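Local atomic coordinates of odorant-binding protein 2a (Homo sapiens, PDB entry 4RUN), a protein that binds and carries small hydrophobic volatile molecules, with higher affinity for aldehydes and large fatty acids, as a monomeric lipocalin of the sense of smell. Residues A[9-17]-A[36-47]. The protein carries 2 engineered substitutions. Sequence-based numbering, arbitrary orientation.
Sequences DITGTWYVK and PVKVTALGGGNL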
loop_
_atom_site.group_PDB
_atom_site.type_symbol
_atom_site.label_atom_id
_atom_site.label_comp_id
_atom_site.label_asym_id
_atom_site.label_seq_id
_atom_site.Cartn_x
_atom_site.Cartn_y
_atom_site.Cartn_z
ATOM N N ASP A 9 -9.641 2.130 -12.260
ATOM C CA ASP A 9 -10.039 0.725 -12.151
ATOM C C ASP A 9 -9.083 0.028 -11.178
ATOM O O ASP A 9 -7.859 0.187 -11.244
ATOM C CB ASP A 9 -10.063 0.018 -13.514
ATOM C CG ASP A 9 -11.105 -1.089 -13.582
ATOM O OD1 ASP A 9 -11.406 -1.704 -12.536
ATOM O OD2 ASP A 9 -11.615 -1.348 -14.697
ATOM N N ILE A 10 -9.678 -0.732 -10.267
ATOM C CA ILE A 10 -9.081 -1.010 -8.968
ATOM C C ILE A 10 -9.140 -2.478 -8.494
ATOM O O ILE A 10 -8.287 -2.908 -7.717
ATOM C CB ILE A 10 -9.824 -0.113 -7.956
ATOM C CG1 ILE A 10 -9.869 1.340 -8.472
ATOM C CG2 ILE A 10 -9.210 -0.208 -6.571
ATOM C CD1 ILE A 10 -10.654 2.301 -7.608
ATOM N N THR A 11 -10.144 -3.236 -8.932
ATOM C CA THR A 11 -10.327 -4.625 -8.485
ATOM C C THR A 11 -9.362 -5.583 -9.178
ATOM O O THR A 11 -8.793 -5.249 -10.199
ATOM C CB THR A 11 -11.770 -5.115 -8.735
ATOM O OG1 THR A 11 -12.043 -5.122 -10.139
ATOM C CG2 THR A 11 -12.785 -4.219 -8.031
ATOM N N GLY A 12 -9.199 -6.781 -8.623
ATOM C CA GLY A 12 -8.264 -7.783 -9.150
ATOM C C GLY A 12 -6.976 -7.867 -8.339
ATOM O O GLY A 12 -6.928 -7.460 -7.177
ATOM N N THR A 13 -5.929 -8.402 -8.956
ATOM C CA THR A 13 -4.647 -8.587 -8.283
ATOM C C THR A 13 -3.743 -7.359 -8.469
ATOM O O THR A 13 -3.665 -6.798 -9.560
ATOM C CB THR A 13 -3.930 -9.859 -8.787
ATOM O OG1 THR A 13 -4.708 -11.006 -8.452
ATOM C CG2 THR A 13 -2.541 -10.008 -8.161
ATOM N N TRP A 14 -3.102 -6.939 -7.375
ATOM C CA TRP A 14 -2.060 -5.918 -7.394
ATOM C C TRP A 14 -0.827 -6.436 -6.675
ATOM O O TRP A 14 -0.906 -7.294 -5.808
ATOM C CB TRP A 14 -2.503 -4.653 -6.682
ATOM C CG TRP A 14 -3.584 -3.900 -7.333
ATOM C CD1 TRP A 14 -4.918 -4.097 -7.185
ATOM C CD2 TRP A 14 -3.437 -2.780 -8.196
ATOM N NE1 TRP A 14 -5.618 -3.173 -7.909
ATOM C CE2 TRP A 14 -4.732 -2.350 -8.544
ATOM C CE3 TRP A 14 -2.339 -2.097 -8.719
ATOM C CZ2 TRP A 14 -4.962 -1.270 -9.394
ATOM C CZ3 TRP A 14 -2.569 -1.024 -9.565
ATOM C CH2 TRP A 14 -3.871 -0.623 -9.891
ATOM N N TYR A 15 0.315 -5.886 -7.043
ATOM C CA TYR A 15 1.572 -6.281 -6.475
ATOM C C TYR A 15 2.208 -5.059 -5.835
ATOM O O TYR A 15 2.289 -3.998 -6.465
ATOM C CB TYR A 15 2.489 -6.837 -7.560
ATOM C CG TYR A 15 2.008 -8.132 -8.149
ATOM C CD1 TYR A 15 2.350 -9.347 -7.560
ATOM C CD2 TYR A 15 1.198 -8.154 -9.287
ATOM C CE1 TYR A 15 1.899 -10.546 -8.083
ATOM C CE2 TYR A 15 0.747 -9.350 -9.827
ATOM C CZ TYR A 15 1.100 -10.544 -9.217
ATOM O OH TYR A 15 0.657 -11.749 -9.722
ATOM N N VAL A 16 2.654 -5.221 -4.590
ATOM C CA VAL A 16 3.335 -4.169 -3.841
ATOM C C VAL A 16 4.831 -4.263 -4.101
ATOM O O VAL A 16 5.476 -5.225 -3.698
ATOM C CB VAL A 16 3.093 -4.324 -2.338
ATOM C CG1 VAL A 16 3.809 -3.221 -1.588
ATOM C CG2 VAL A 16 1.595 -4.351 -2.015
ATOM N N LYS A 17 5.383 -3.257 -4.767
ATOM C CA LYS A 17 6.758 -3.317 -5.270
ATOM C C LYS A 17 7.728 -2.526 -4.415
ATOM O O LYS A 17 8.911 -2.827 -4.356
ATOM C CB LYS A 17 6.785 -2.781 -6.694
ATOM C CG LYS A 17 5.799 -3.474 -7.620
ATOM C CD LYS A 17 5.761 -2.809 -8.975
ATOM C CE LYS A 17 5.068 -3.709 -9.969
ATOM N NZ LYS A 17 4.927 -3.094 -11.314
ATOM N N PRO A 36 0.519 -11.006 -3.068
ATOM C CA PRO A 36 -0.313 -10.158 -3.923
ATOM C C PRO A 36 -1.540 -9.662 -3.176
ATOM O O PRO A 36 -2.005 -10.325 -2.252
ATOM C CB PRO A 36 -0.741 -11.093 -5.063
ATOM C CG PRO A 36 0.272 -12.182 -5.071
ATOM C CD PRO A 36 0.675 -12.357 -3.639
ATOM N N VAL A 37 -2.045 -8.505 -3.580
ATOM C CA VAL A 37 -3.231 -7.935 -2.987
ATOM C C VAL A 37 -4.426 -8.207 -3.889
ATOM O O VAL A 37 -4.434 -7.807 -5.051
ATOM C CB VAL A 37 -3.071 -6.416 -2.811
ATOM C CG1 VAL A 37 -4.276 -5.835 -2.078
ATOM C CG2 VAL A 37 -1.772 -6.096 -2.071
ATOM N N LYS A 38 -5.428 -8.903 -3.361
ATOM C CA LYS A 38 -6.652 -9.162 -4.111
ATOM C C LYS A 38 -7.720 -8.186 -3.677
ATOM O O LYS A 38 -8.122 -8.176 -2.517
ATOM C CB LYS A 38 -7.110 -10.612 -3.936
ATOM C CG LYS A 38 -6.094 -11.596 -4.502
ATOM C CD LYS A 38 -6.700 -12.932 -4.911
ATOM C CE LYS A 38 -5.680 -13.782 -5.666
ATOM N NZ LYS A 38 -6.285 -15.020 -6.235
ATOM N N VAL A 39 -8.149 -7.349 -4.618
ATOM C CA VAL A 39 -9.161 -6.333 -4.380
ATOM C C VAL A 39 -10.471 -6.779 -5.032
ATOM O O VAL A 39 -10.507 -7.045 -6.231
ATOM C CB VAL A 39 -8.702 -4.974 -4.955
ATOM C CG1 VAL A 39 -9.726 -3.881 -4.676
ATOM C CG2 VAL A 39 -7.352 -4.588 -4.370
ATOM N N THR A 40 -11.538 -6.852 -4.239
ATOM C CA THR A 40 -12.856 -7.257 -4.726
ATOM C C THR A 40 -13.889 -6.189 -4.381
ATOM O O THR A 40 -13.817 -5.587 -3.313
ATOM C CB THR A 40 -13.294 -8.597 -4.103
ATOM O OG1 THR A 40 -13.165 -8.534 -2.679
ATOM C CG2 THR A 40 -12.437 -9.731 -4.615
ATOM N N ALA A 41 -14.847 -5.965 -5.283
ATOM C CA ALA A 41 -15.950 -5.018 -5.058
ATOM C C ALA A 41 -17.070 -5.680 -4.260
ATOM O O ALA A 41 -17.292 -6.886 -4.379
ATOM C CB ALA A 41 -16.489 -4.502 -6.385
ATOM N N LEU A 42 -17.768 -4.887 -3.447
ATOM C CA LEU A 42 -18.840 -5.395 -2.588
ATOM C C LEU A 42 -20.168 -4.674 -2.850
ATOM O O LEU A 42 -21.074 -4.706 -2.020
ATOM C CB LEU A 42 -18.444 -5.233 -1.117
ATOM C CG LEU A 42 -17.102 -5.855 -0.712
ATOM C CD1 LEU A 42 -16.733 -5.448 0.710
ATOM C CD2 LEU A 42 -17.142 -7.370 -0.862
ATOM N N GLY A 43 -20.283 -4.029 -4.006
ATOM C CA GLY A 43 -21.459 -3.232 -4.315
ATOM C C GLY A 43 -21.452 -1.894 -3.602
ATOM O O GLY A 43 -20.875 -1.752 -2.517
ATOM N N GLY A 44 -22.108 -0.913 -4.217
ATOM C CA GLY A 44 -22.131 0.456 -3.713
ATOM C C GLY A 44 -20.787 1.159 -3.804
ATOM O O GLY A 44 -20.556 2.149 -3.101
ATOM N N GLY A 45 -19.896 0.646 -4.656
ATOM C CA GLY A 45 -18.552 1.205 -4.802
ATOM C C GLY A 45 -17.548 0.716 -3.769
ATOM O O GLY A 45 -16.342 0.860 -3.970
ATOM N N ASN A 46 -18.034 0.141 -2.664
ATOM C CA ASN A 46 -17.172 -0.310 -1.572
ATOM C C ASN A 46 -16.320 -1.485 -1.990
ATOM O O ASN A 46 -16.762 -2.359 -2.747
ATOM C CB ASN A 46 -17.989 -0.715 -0.340
ATOM C CG ASN A 46 -18.752 0.444 0.259
ATOM O OD1 ASN A 46 -19.148 1.366 -0.449
ATOM N ND2 ASN A 46 -18.960 0.404 1.569
ATOM N N LEU A 47 -15.101 -1.510 -1.465
ATOM C CA LEU A 47 -14.122 -2.505 -1.854
ATOM C C LEU A 47 -13.569 -3.246 -0.656
ATOM O O LEU A 47 -13.833 -2.908 0.497
ATOM C CB LEU A 47 -12.975 -1.838 -2.605
ATOM C CG LEU A 47 -13.347 -1.046 -3.855
ATOM C CD1 LEU A 47 -12.096 -0.431 -4.458
ATOM C CD2 LEU A 47 -14.074 -1.924 -4.869
#
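Gly12 and Val39 form a hydrogen-bonded antiparallel pair where the first two strands of the lipocalin beta-barrel meet. Gly12 N donates to Val39 O at 2.7 Å, in the carbonyl plane and on a lone pair. Val39 N returns a nearly straight bond to Gly12 O (175°). Trp14 and Val37 make the next such pair, again with two backbone bonds. Between them Thr13 and Lys38 form a non-hydrogen-bonded pair. Trp14, Val37 and Val39 share one face of the sheet. There Val39 CG2 approaches Trp14 CD1 at 3.8 Å, and Val37 CG2 meets Val16 CG2. On the other face Thr13 CG2 lies beside Pro36 CB at 3.7 Å. Just before the first strand, with chi1 at -50°, Ile10 CG2 stands anti to the backbone N and reaches Leu47 CD1, at the start of strand 47-55, at 3.6 Å, the two side chains crossing at about a right angle. Phe75 of strand 74-77 touches both. Arg116 makes a cation-pi contact with Trp14 and also hydrogen-bonds to Thr11 O and Thr13 O. Gly12, Thr13 and Trp14 form the Gly-x-Trp motif of lipocalins, at the start of the first strand. Trp14 NE1 donates to Ile10 O at 2.7 Å. A leucine in place of Trp14 would probably leave Ile10 O without its indole donor and Arg116 without its aromatic partner. In that indole bond the oxygen lies close to the ring plane, while NE1 sits above the carbonyl plane.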